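Local coordinates for protein putative cell surface hydrolase (Lactobacillus plantarum, PDB 3LP5) that is probably a cell-surface hydrolase of the alpha/beta-hydrolase clan whose natural substrate is not known, at residues A[18-21]-A[22-26]; A[131-134]-A[135-138]; A[215-218]-A[219-223]; A[226-229]-A[230-234]; A[237-240]-A[241-244]. All blocks are in the same frame, centred on the assembly; numbering follows the deposited sequence.

Contact 1 (A[18-21]-A[22-26]); sequences NRFD and SLITE
Asn18 O is gripped from two directions: Ser22 N donates to it over 2.9 Å, and a water donates to it over 2.7 Å. The same water lies 2.6 Å from Ser22 OG, so it closes a small ring outside the helix backbone; the hydroxyl is held toward Asn18 O by a first torsion of -69°, with OG anti to the carbonyl carbon. One step on, Leu23 N meets Arg19 O at 2.8 Å, and two further i to i+4 bonds, Ile24 N to Phe20 O and Thr25 N to Asp21 O, continue the ladder.

Above this backbone Ile24 reaches back over Phe20. Its CD1 sits over one face of the ring, 4.2 Å from the centroid and 26° off the normal, a CH-pi contact displaced toward the rim at CZ and CE2. Ile24 CG1 also presses on the carbonyl, 3.2 Å from Phe20 O. With an alanine here CG1 and CD1 are gone, which is likely to cost the CH-pi contact and leave a gap over this face of Phe20. The ring and Ile24 both rest on Met9 of strand 7-10, and Phe20 also touches His105.

On the neighbouring faces, Arg19 sends its guanidinium away to Thr212 O, and Asp21 OD1 takes a bond from Gln17 NE2. Phe20 and Ile24 turn to the sheet, Leu23 to Ile223 of helix 217-231, and Asn18, Asp21 and Thr25 to the exposed side, as in an amphipathic helix covering the central sheet of an alpha/beta-hydrolase fold.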
# COMPACT_ATOMS: atom_id res chain seq x y z
N ASN A 18 8.04 -12.74 -0.04
CA ASN A 18 9.39 -12.61 0.53
C ASN A 18 9.81 -11.13 0.65
O ASN A 18 10.32 -10.71 1.72
CB ASN A 18 10.44 -13.44 -0.25
CG ASN A 18 10.57 -14.93 0.26
OD1 ASN A 18 11.13 -15.82 -0.45
ND2 ASN A 18 10.07 -15.18 1.47
N ARG A 19 9.61 -10.36 -0.44
CA ARG A 19 9.90 -8.93 -0.42
C ARG A 19 9.12 -8.24 0.70
O ARG A 19 9.70 -7.53 1.54
CB ARG A 19 9.61 -8.24 -1.75
CG ARG A 19 10.14 -6.83 -1.73
CD ARG A 19 9.58 -5.92 -2.82
NE ARG A 19 9.94 -6.32 -4.18
CZ ARG A 19 11.01 -5.90 -4.81
NH1 ARG A 19 11.89 -5.06 -4.24
NH2 ARG A 19 11.24 -6.31 -6.03
N PHE A 20 7.80 -8.43 0.72
CA PHE A 20 6.97 -7.85 1.81
C PHE A 20 7.52 -8.14 3.22
O PHE A 20 7.71 -7.20 4.01
CB PHE A 20 5.53 -8.30 1.68
CG PHE A 20 4.56 -7.58 2.60
CD1 PHE A 20 4.10 -6.29 2.28
CD2 PHE A 20 4.11 -8.20 3.75
CE1 PHE A 20 3.18 -5.64 3.09
CE2 PHE A 20 3.19 -7.59 4.62
CZ PHE A 20 2.71 -6.28 4.30
N ASP A 21 7.78 -9.41 3.53
CA ASP A 21 8.25 -9.81 4.85
C ASP A 21 9.62 -9.17 5.15
O ASP A 21 9.86 -8.72 6.26
CB ASP A 21 8.39 -11.34 4.92
CG ASP A 21 7.00 -12.06 4.96
OD1 ASP A 21 5.93 -11.40 4.83
OD2 ASP A 21 6.98 -13.31 5.15
N SER A 22 10.48 -9.13 4.16
CA SER A 22 11.76 -8.47 4.30
C SER A 22 11.61 -6.99 4.60
O SER A 22 12.31 -6.48 5.49
CB SER A 22 12.61 -8.65 3.05
OG SER A 22 12.99 -10.01 2.97
N LEU A 23 10.70 -6.32 3.89
CA LEU A 23 10.42 -4.91 4.15
C LEU A 23 10.01 -4.66 5.58
O LEU A 23 10.50 -3.71 6.18
CB LEU A 23 9.34 -4.33 3.20
CG LEU A 23 9.74 -4.33 1.70
CD1 LEU A 23 8.58 -3.79 0.81
CD2 LEU A 23 11.02 -3.52 1.50
N ILE A 24 9.08 -5.45 6.11
CA ILE A 24 8.58 -5.26 7.49
C ILE A 24 9.68 -5.48 8.52
O ILE A 24 9.85 -4.69 9.46
CB ILE A 24 7.44 -6.25 7.84
CG1 ILE A 24 6.34 -6.25 6.76
CG2 ILE A 24 6.86 -5.99 9.26
CD1 ILE A 24 5.35 -5.21 6.83
N THR A 25 10.43 -6.56 8.37
CA THR A 25 11.55 -6.81 9.29
C THR A 25 12.52 -5.65 9.30
O THR A 25 12.96 -5.17 10.36
CB THR A 25 12.29 -8.07 8.87
OG1 THR A 25 11.35 -9.11 8.80
CG2 THR A 25 13.31 -8.47 9.91
N GLU A 26 12.92 -5.22 8.12
CA GLU A 26 13.89 -4.16 8.02
C GLU A 26 13.32 -2.83 8.49
O GLU A 26 13.99 -2.10 9.19
CB GLU A 26 14.43 -4.08 6.60
CG GLU A 26 15.76 -4.84 6.50
CD GLU A 26 15.69 -6.35 6.89
OE1 GLU A 26 16.41 -6.76 7.85
OE2 GLU A 26 14.93 -7.12 6.19
O HOH W 1 11.76 -12.32 3.36

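Contact 2 (A[131-134]-A[135-138]); sequences LMTI and ASPY
Past Thr133 and Ile134 the strand gives way to a sharp turn, as Ala135 takes the left-handed helical conformation (phi 47°, psi 51°) and Pro137 centres an inverse gamma turn closed by a weak bond from Tyr138 N to Ser136 O. The loop folds back so that the Tyr138 side chain points at Thr133 from the opposite direction. Their hydroxyls meet, Thr133 OG1 lying 3.1 Å from Tyr138 OH near the plane of the ring at its edge, and either may be the donor. A first torsion of 70° sets Thr133 OG1 between its backbone N and carbonyl carbon, which turns it to the loop; the methyl CG2 also touches Tyr138 OH, at 3.3 Å.

Ser136 OG brushes Thr133 CB at 3.4 Å, but its bond goes to the carbonyl of Ser106, the central residue of a GxSxG sequence consistent with a nucleophile elbow. Tyr138 packs against Leu110 and Thr113 of helix 107-118. A water ties the base of the turn together, 2.9 Å from Thr133 OG1 and accepting from Ser136 N at 3.2 Å. Buried as it is, Thr133 OG1 thus has both a phenol and a water as polar partners, and the water carries the link on to the loop backbone.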
# COMPACT_ATOMS: atom_id res chain seq x y z
N LEU A 131 -1.16 7.49 1.80
CA LEU A 131 -1.08 6.19 1.08
C LEU A 131 0.22 6.05 0.28
O LEU A 131 0.59 6.92 -0.52
CB LEU A 131 -2.28 6.05 0.11
CG LEU A 131 -2.25 4.79 -0.80
CD1 LEU A 131 -2.31 3.45 0.01
CD2 LEU A 131 -3.40 4.98 -1.83
N MET A 132 0.96 4.99 0.52
CA MET A 132 2.08 4.64 -0.39
C MET A 132 1.76 3.29 -1.04
O MET A 132 1.37 2.31 -0.37
CB MET A 132 3.43 4.63 0.36
CG MET A 132 4.67 3.99 -0.37
SD MET A 132 6.25 4.19 0.58
CE MET A 132 6.53 5.91 0.27
N THR A 133 1.96 3.23 -2.35
CA THR A 133 1.84 1.98 -3.07
C THR A 133 3.17 1.61 -3.69
O THR A 133 3.98 2.51 -4.05
CB THR A 133 0.69 2.00 -4.12
OG1 THR A 133 1.03 2.85 -5.21
CG2 THR A 133 -0.65 2.51 -3.47
N ILE A 134 3.42 0.31 -3.77
CA ILE A 134 4.71 -0.15 -4.30
C ILE A 134 4.46 -1.04 -5.48
O ILE A 134 3.93 -2.15 -5.33
CB ILE A 134 5.55 -0.90 -3.26
CG1 ILE A 134 5.82 0.00 -2.03
CG2 ILE A 134 6.91 -1.24 -3.84
CD1 ILE A 134 6.06 -0.83 -0.78
N ALA A 135 4.88 -0.59 -6.67
CA ALA A 135 4.71 -1.42 -7.88
C ALA A 135 3.32 -2.02 -8.05
O ALA A 135 3.15 -3.24 -8.29
CB ALA A 135 5.82 -2.52 -7.94
N SER A 136 2.29 -1.18 -7.94
CA SER A 136 0.92 -1.72 -7.99
C SER A 136 0.46 -1.68 -9.44
O SER A 136 0.55 -0.64 -10.10
CB SER A 136 -0.01 -0.90 -7.10
OG SER A 136 0.37 -1.03 -5.71
N PRO A 137 -0.00 -2.83 -9.97
CA PRO A 137 -0.35 -2.91 -11.35
C PRO A 137 -1.75 -2.34 -11.70
O PRO A 137 -2.71 -3.11 -11.95
CB PRO A 137 -0.22 -4.40 -11.65
CG PRO A 137 -0.63 -5.07 -10.37
CD PRO A 137 -0.14 -4.15 -9.28
N TYR A 138 -1.85 -1.01 -11.81
CA TYR A 138 -3.16 -0.37 -12.04
C TYR A 138 -3.86 -0.78 -13.33
O TYR A 138 -5.07 -0.65 -13.41
CB TYR A 138 -3.02 1.15 -11.96
CG TYR A 138 -2.68 1.60 -10.53
CD1 TYR A 138 -3.68 1.71 -9.57
CD2 TYR A 138 -1.36 1.90 -10.16
CE1 TYR A 138 -3.39 2.09 -8.25
CE2 TYR A 138 -1.05 2.36 -8.82
CZ TYR A 138 -2.07 2.38 -7.88
OH TYR A 138 -1.78 2.79 -6.57
O HOH W 2 2.83 1.93 -7.30

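Contact 3 (A[215-218]-A[219-223]); sequences SDLP and QNKQI
Asp216 caps the start of helix 217-231, its OD1 accepting from Gln219 N at 3.0 Å while its carbonyl takes Asn220 N at 3.1 Å in a nearly straight bond (168°). This is the N-cap arrangement: the carboxylate serves an amide of the first turn that has no helical carbonyl before it, and its negative charge probably suits the positive end of the helix dipole. The group is brought there by a first torsion of 62°, which folds CG back between the backbone N and the carbonyl carbon. Lys221 N continues the ladder to Leu217 O, and Gln222 N makes a weak, longer bond to Pro218 O.

The Gln219 side chain crosses the aspartate at about a right angle. Asn220 turns its amide toward Ser215, whose CB touches Asn220 OD1 at 3.5 Å; the polar partner of that oxygen is Arg19 NH1 of helix 17-30, in a weak bond. Ile223 and Asn220 pack on Leu23 of the same helix, so the inner face of the turn is joined to it. On the outer face Leu217 and Lys221 run across each other, and Leu217 CD2 rests on the aliphatic part of the lysine, 3.6 Å from Lys221 CE.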
# COMPACT_ATOMS: atom_id res chain seq x y z
N SER A 215 12.83 -9.75 -4.78
CA SER A 215 13.53 -8.55 -4.36
C SER A 215 15.04 -8.76 -4.32
O SER A 215 15.53 -9.88 -4.50
CB SER A 215 13.11 -8.27 -2.92
OG SER A 215 13.35 -9.49 -2.14
N ASP A 216 15.77 -7.69 -4.01
CA ASP A 216 17.13 -7.83 -3.55
C ASP A 216 17.47 -6.79 -2.51
O ASP A 216 16.73 -5.83 -2.31
CB ASP A 216 18.13 -7.80 -4.68
CG ASP A 216 18.13 -6.51 -5.44
OD1 ASP A 216 17.72 -5.44 -4.91
OD2 ASP A 216 18.57 -6.56 -6.60
N LEU A 217 18.59 -6.99 -1.84
CA LEU A 217 18.96 -6.13 -0.73
C LEU A 217 18.95 -4.65 -1.11
O LEU A 217 18.30 -3.89 -0.42
CB LEU A 217 20.34 -6.49 -0.15
CG LEU A 217 20.44 -6.52 1.39
CD1 LEU A 217 21.51 -7.46 1.83
CD2 LEU A 217 20.74 -5.16 2.02
N PRO A 218 19.67 -4.25 -2.18
CA PRO A 218 19.78 -2.84 -2.39
C PRO A 218 18.43 -2.18 -2.63
O PRO A 218 18.21 -1.06 -2.14
CB PRO A 218 20.66 -2.74 -3.65
CG PRO A 218 21.59 -3.82 -3.45
CD PRO A 218 20.70 -4.97 -2.95
N GLN A 219 17.53 -2.85 -3.35
CA GLN A 219 16.21 -2.26 -3.54
C GLN A 219 15.35 -2.18 -2.28
O GLN A 219 14.61 -1.20 -2.11
CB GLN A 219 15.44 -2.78 -4.81
CG GLN A 219 15.08 -4.23 -4.82
CD GLN A 219 14.78 -4.81 -6.23
OE1 GLN A 219 15.62 -4.83 -7.14
NE2 GLN A 219 13.60 -5.36 -6.36
N ASN A 220 15.40 -3.19 -1.41
CA ASN A 220 14.65 -3.12 -0.14
C ASN A 220 15.14 -1.99 0.80
O ASN A 220 14.35 -1.34 1.47
CB ASN A 220 14.68 -4.48 0.58
CG ASN A 220 13.95 -5.58 -0.22
OD1 ASN A 220 13.20 -5.28 -1.15
ND2 ASN A 220 14.19 -6.85 0.13
N LYS A 221 16.44 -1.77 0.85
CA LYS A 221 16.97 -0.64 1.66
C LYS A 221 16.43 0.72 1.22
O LYS A 221 16.08 1.51 2.06
CB LYS A 221 18.50 -0.60 1.66
CG LYS A 221 19.12 -1.78 2.46
CD LYS A 221 20.58 -1.44 2.94
CE LYS A 221 21.65 -1.63 1.86
NZ LYS A 221 22.82 -0.67 1.98
N GLN A 222 16.40 0.96 -0.08
CA GLN A 222 15.83 2.20 -0.66
C GLN A 222 14.35 2.31 -0.35
O GLN A 222 13.89 3.38 0.02
CB GLN A 222 15.99 2.21 -2.18
CG GLN A 222 17.43 2.38 -2.60
CD GLN A 222 17.70 2.33 -4.13
OE1 GLN A 222 18.82 2.08 -4.53
NE2 GLN A 222 16.73 2.64 -4.95
N ILE A 223 13.62 1.21 -0.51
CA ILE A 223 12.21 1.23 -0.25
C ILE A 223 11.93 1.53 1.23
O ILE A 223 11.07 2.38 1.53
CB ILE A 223 11.53 -0.07 -0.70
CG1 ILE A 223 11.56 -0.11 -2.23
CG2 ILE A 223 10.06 -0.12 -0.19
CD1 ILE A 223 11.00 -1.38 -2.81

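Contact 4 (A[226-229]-A[230-234])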
# COMPACT_ATOMS: atom_id res chain seq x y z
N LEU A 226 12.41 5.10 1.96
CA LEU A 226 11.33 5.96 1.45
C LEU A 226 10.10 5.87 2.31
O LEU A 226 9.34 6.85 2.45
CB LEU A 226 11.00 5.61 -0.00
CG LEU A 226 12.14 5.89 -1.00
CD1 LEU A 226 11.79 5.23 -2.31
CD2 LEU A 226 12.39 7.40 -1.23
N ILE A 227 9.84 4.67 2.80
CA ILE A 227 8.68 4.47 3.65
C ILE A 227 8.89 5.34 4.88
O ILE A 227 8.00 6.14 5.26
CB ILE A 227 8.45 3.00 4.07
CG1 ILE A 227 7.97 2.14 2.91
CG2 ILE A 227 7.53 2.92 5.30
CD1 ILE A 227 8.11 0.62 3.20
N ARG A 228 10.08 5.23 5.45
CA ARG A 228 10.42 6.10 6.62
C ARG A 228 10.30 7.63 6.35
O ARG A 228 9.66 8.36 7.11
CB ARG A 228 11.79 5.76 7.15
CG ARG A 228 11.80 4.42 7.85
CD ARG A 228 13.22 4.06 8.30
NE ARG A 228 13.72 5.07 9.24
CZ ARG A 228 15.00 5.35 9.43
NH1 ARG A 228 15.95 4.71 8.77
NH2 ARG A 228 15.34 6.26 10.35
N GLN A 229 10.90 8.11 5.27
CA GLN A 229 10.87 9.51 4.92
C GLN A 229 9.47 10.04 4.54
O GLN A 229 9.11 11.13 4.93
CB GLN A 229 11.84 9.78 3.77
CG GLN A 229 11.79 11.21 3.23
CD GLN A 229 13.05 11.58 2.51
OE1 GLN A 229 14.09 10.92 2.67
NE2 GLN A 229 12.99 12.63 1.72
N TYR A 230 8.70 9.29 3.75
CA TYR A 230 7.46 9.85 3.17
C TYR A 230 6.22 9.26 3.82
O TYR A 230 5.27 9.98 4.03
CB TYR A 230 7.40 9.62 1.64
CG TYR A 230 8.42 10.47 0.88
CD1 TYR A 230 8.25 11.86 0.73
CD2 TYR A 230 9.57 9.89 0.35
CE1 TYR A 230 9.21 12.62 0.07
CE2 TYR A 230 10.54 10.65 -0.30
CZ TYR A 230 10.35 12.00 -0.46
OH TYR A 230 11.30 12.73 -1.13
N LEU A 231 6.21 7.98 4.15
CA LEU A 231 4.97 7.40 4.73
C LEU A 231 4.92 7.70 6.22
O LEU A 231 3.86 8.14 6.73
CB LEU A 231 4.82 5.88 4.51
CG LEU A 231 3.42 5.35 4.93
CD1 LEU A 231 2.25 6.00 4.15
CD2 LEU A 231 3.32 3.87 4.87
N LEU A 232 6.03 7.47 6.90
CA LEU A 232 6.12 7.71 8.34
C LEU A 232 6.51 9.15 8.67
O LEU A 232 6.41 9.55 9.81
CB LEU A 232 7.13 6.75 9.00
CG LEU A 232 6.80 5.27 8.80
CD1 LEU A 232 7.84 4.31 9.47
CD2 LEU A 232 5.41 4.91 9.28
N ALA A 233 6.98 9.90 7.68
CA ALA A 233 7.42 11.29 7.88
C ALA A 233 8.44 11.45 9.02
O ALA A 233 8.40 12.38 9.81
CB ALA A 233 6.21 12.25 8.03
N GLU A 234 9.40 10.54 9.07
CA GLU A 234 10.44 10.55 10.08
C GLU A 234 11.50 11.56 9.65
O GLU A 234 11.73 11.75 8.46
CB GLU A 234 11.05 9.17 10.09
CG GLU A 234 11.63 8.78 11.36
CD GLU A 234 11.96 7.28 11.39
OE1 GLU A 234 12.96 6.91 12.03
OE2 GLU A 234 11.22 6.50 10.78
O HOH W 3 10.46 12.80 6.52
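The Tyr230 ring carries Gln229 CG over one face, 3.9 Å from the centroid and 14° off the normal, while Leu226 CD2 meets its edge in plane, 3.9 Å from Tyr230 CE2. The ring of Tyr169 also meets it, with the planes at about 40°. Gln229 lies alongside the ring, pointing the same way, with its amide tilted 29° from it and its OE1 bonded to Asn244 ND2. A serine in place of Tyr230 would probably leave Gln229 CG without the ring face and Leu226 CD2 without the ring edge, and open a gap beside Tyr169.

The second flat group, the Arg228 guanidinium, faces Glu234 with its edge: NE makes a weak bond to OE2, and NH2 reaches OE1 in a salt bridge whose oxygen is less surely placed. Between these groups helix 217-231 widens into a pi-type turn. Ile227 O therefore takes two donors, Leu231 N at 2.8 Å and Leu232 N at 2.9 Å, the first markedly bent. Ala233 then adopts positive phi, and the chain doubles back until Glu234 N reaches Arg228 O at 2.9 Å. A water donating to Gln229 O at 2.7 Å spans to Glu234 O. Ile227 packs on Leu103 and Met132 of the sheet.

Contact 5 (A[237-240]-A[241-244]); sequences PDKV and RQKN
Arg241 NH2 donates to Asp238 OD2 over 2.9 Å, a salt bridge between residues three apart. The two side chains run alongside each other, but their flat groups stand almost upright to one another, the planes 80° apart. The oxygen lies in the guanidinium plane at its edge, whereas the nitrogen meets the carboxylate from above its plane, 38° out of it, so a single nitrogen makes the link and no two-pronged pairing forms. A bend at the third torsion of Arg241 (42°) turns the guanidinium back toward the helix start.

Backbone bonds carry the rest of the polar framework. They belong to the first turns of helix 238-245, with Pro237 at the N-cap position: Arg241 N reaches Pro237 O at 3.0 Å, and Gln242, Lys243 and Asn244 follow in the same i to i+4 pattern. The acid so near this end would probably interact favourably with the helix dipole.

The remaining contacts involve the aliphatic parts of the chains. Lys239 folds its chain alongside Gln242, with CE 3.2 Å from Gln242 OE1, while Gln242 CG lies 3.1 Å from Asp238 O. On the inner side Val240 and Asn244 point the same way, Val240 CG1 being 4.0 Å from Asn244 ND2. That amide is engaged beyond the turn: ND2 donates to Ser225 OG and Gln229 OE1, OD1 accepts from Arg247 NE, and Val240 itself rests on Ser225 of helix 217-231.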
# COMPACT_ATOMS: atom_id res chain seq x y z
N PRO A 237 18.57 11.66 7.94
CA PRO A 237 19.84 12.43 7.78
C PRO A 237 19.81 13.24 6.47
O PRO A 237 19.12 12.86 5.49
CB PRO A 237 20.93 11.33 7.76
CG PRO A 237 20.30 10.11 8.39
CD PRO A 237 18.81 10.21 8.08
N ASP A 238 20.48 14.39 6.46
CA ASP A 238 20.31 15.36 5.35
C ASP A 238 20.63 14.79 3.96
O ASP A 238 19.94 15.10 2.97
CB ASP A 238 21.13 16.66 5.59
CG ASP A 238 20.58 17.52 6.75
OD1 ASP A 238 21.38 18.03 7.56
OD2 ASP A 238 19.34 17.70 6.85
N LYS A 239 21.66 13.95 3.89
CA LYS A 239 22.12 13.40 2.63
C LYS A 239 21.16 12.31 2.16
O LYS A 239 20.96 12.10 0.97
CB LYS A 239 23.54 12.81 2.76
CG LYS A 239 24.69 13.85 2.86
CD LYS A 239 24.58 14.97 1.85
CE LYS A 239 24.29 16.35 2.52
NZ LYS A 239 25.40 16.82 3.43
N VAL A 240 20.59 11.59 3.11
CA VAL A 240 19.57 10.58 2.77
C VAL A 240 18.28 11.24 2.21
O VAL A 240 17.75 10.81 1.18
CB VAL A 240 19.33 9.67 3.99
CG1 VAL A 240 18.11 8.73 3.81
CG2 VAL A 240 20.61 8.85 4.21
N ARG A 241 17.84 12.29 2.88
CA ARG A 241 16.65 13.02 2.48
C ARG A 241 16.84 13.57 1.10
O ARG A 241 15.99 13.41 0.25
CB ARG A 241 16.36 14.18 3.44
CG ARG A 241 15.21 15.09 2.93
CD ARG A 241 14.86 16.22 3.88
NE ARG A 241 16.06 16.85 4.45
CZ ARG A 241 16.72 17.89 3.92
NH1 ARG A 241 16.32 18.47 2.78
NH2 ARG A 241 17.80 18.36 4.54
N GLN A 242 17.99 14.19 0.87
CA GLN A 242 18.26 14.85 -0.42
C GLN A 242 18.28 13.84 -1.57
O GLN A 242 17.70 14.09 -2.61
CB GLN A 242 19.53 15.71 -0.36
CG GLN A 242 19.25 16.91 0.57
CD GLN A 242 20.49 17.75 0.96
OE1 GLN A 242 21.61 17.26 1.04
NE2 GLN A 242 20.25 19.03 1.21
N LYS A 243 18.92 12.69 -1.34
CA LYS A 243 19.03 11.63 -2.29
C LYS A 243 17.64 11.01 -2.58
O LYS A 243 17.35 10.68 -3.75
CB LYS A 243 20.02 10.57 -1.76
CG LYS A 243 20.17 9.27 -2.60
CD LYS A 243 21.49 8.52 -2.25
CE LYS A 243 21.43 7.65 -0.96
NZ LYS A 243 22.23 6.35 -1.07
N ASN A 244 16.82 10.80 -1.56
CA ASN A 244 15.46 10.23 -1.77
C ASN A 244 14.61 11.22 -2.56
O ASN A 244 13.88 10.81 -3.50
CB ASN A 244 14.78 9.88 -0.44
CG ASN A 244 15.25 8.55 0.15
OD1 ASN A 244 15.86 7.74 -0.53
ND2 ASN A 244 14.96 8.32 1.42

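How the contacts relate
Contacts 3 and 4 share helix 217-231, and the other three pack against it. Contact 1 meets its start, Arg19 CG lying 3.5 Å from Ser215 CB; contact 2 supplies the sheet side, where Met132 SD is 3.6 Å from Ile227 CG1. Ile134 CD1 of contact 2 touches contacts 1 and 3, 4.2 Å from Leu23 CD1 and 4.1 Å from Ile223 CG2. Contact 5 docks outside through Gln229 OE1 and Asn244 ND2, a probable hydrogen bond of 3.0 Å. Contacts 1 and 2 lie near the putative nucleophile elbow around Ser106. A bound sodium ion is about 8 Å from the Glu234 side chain of contact 4.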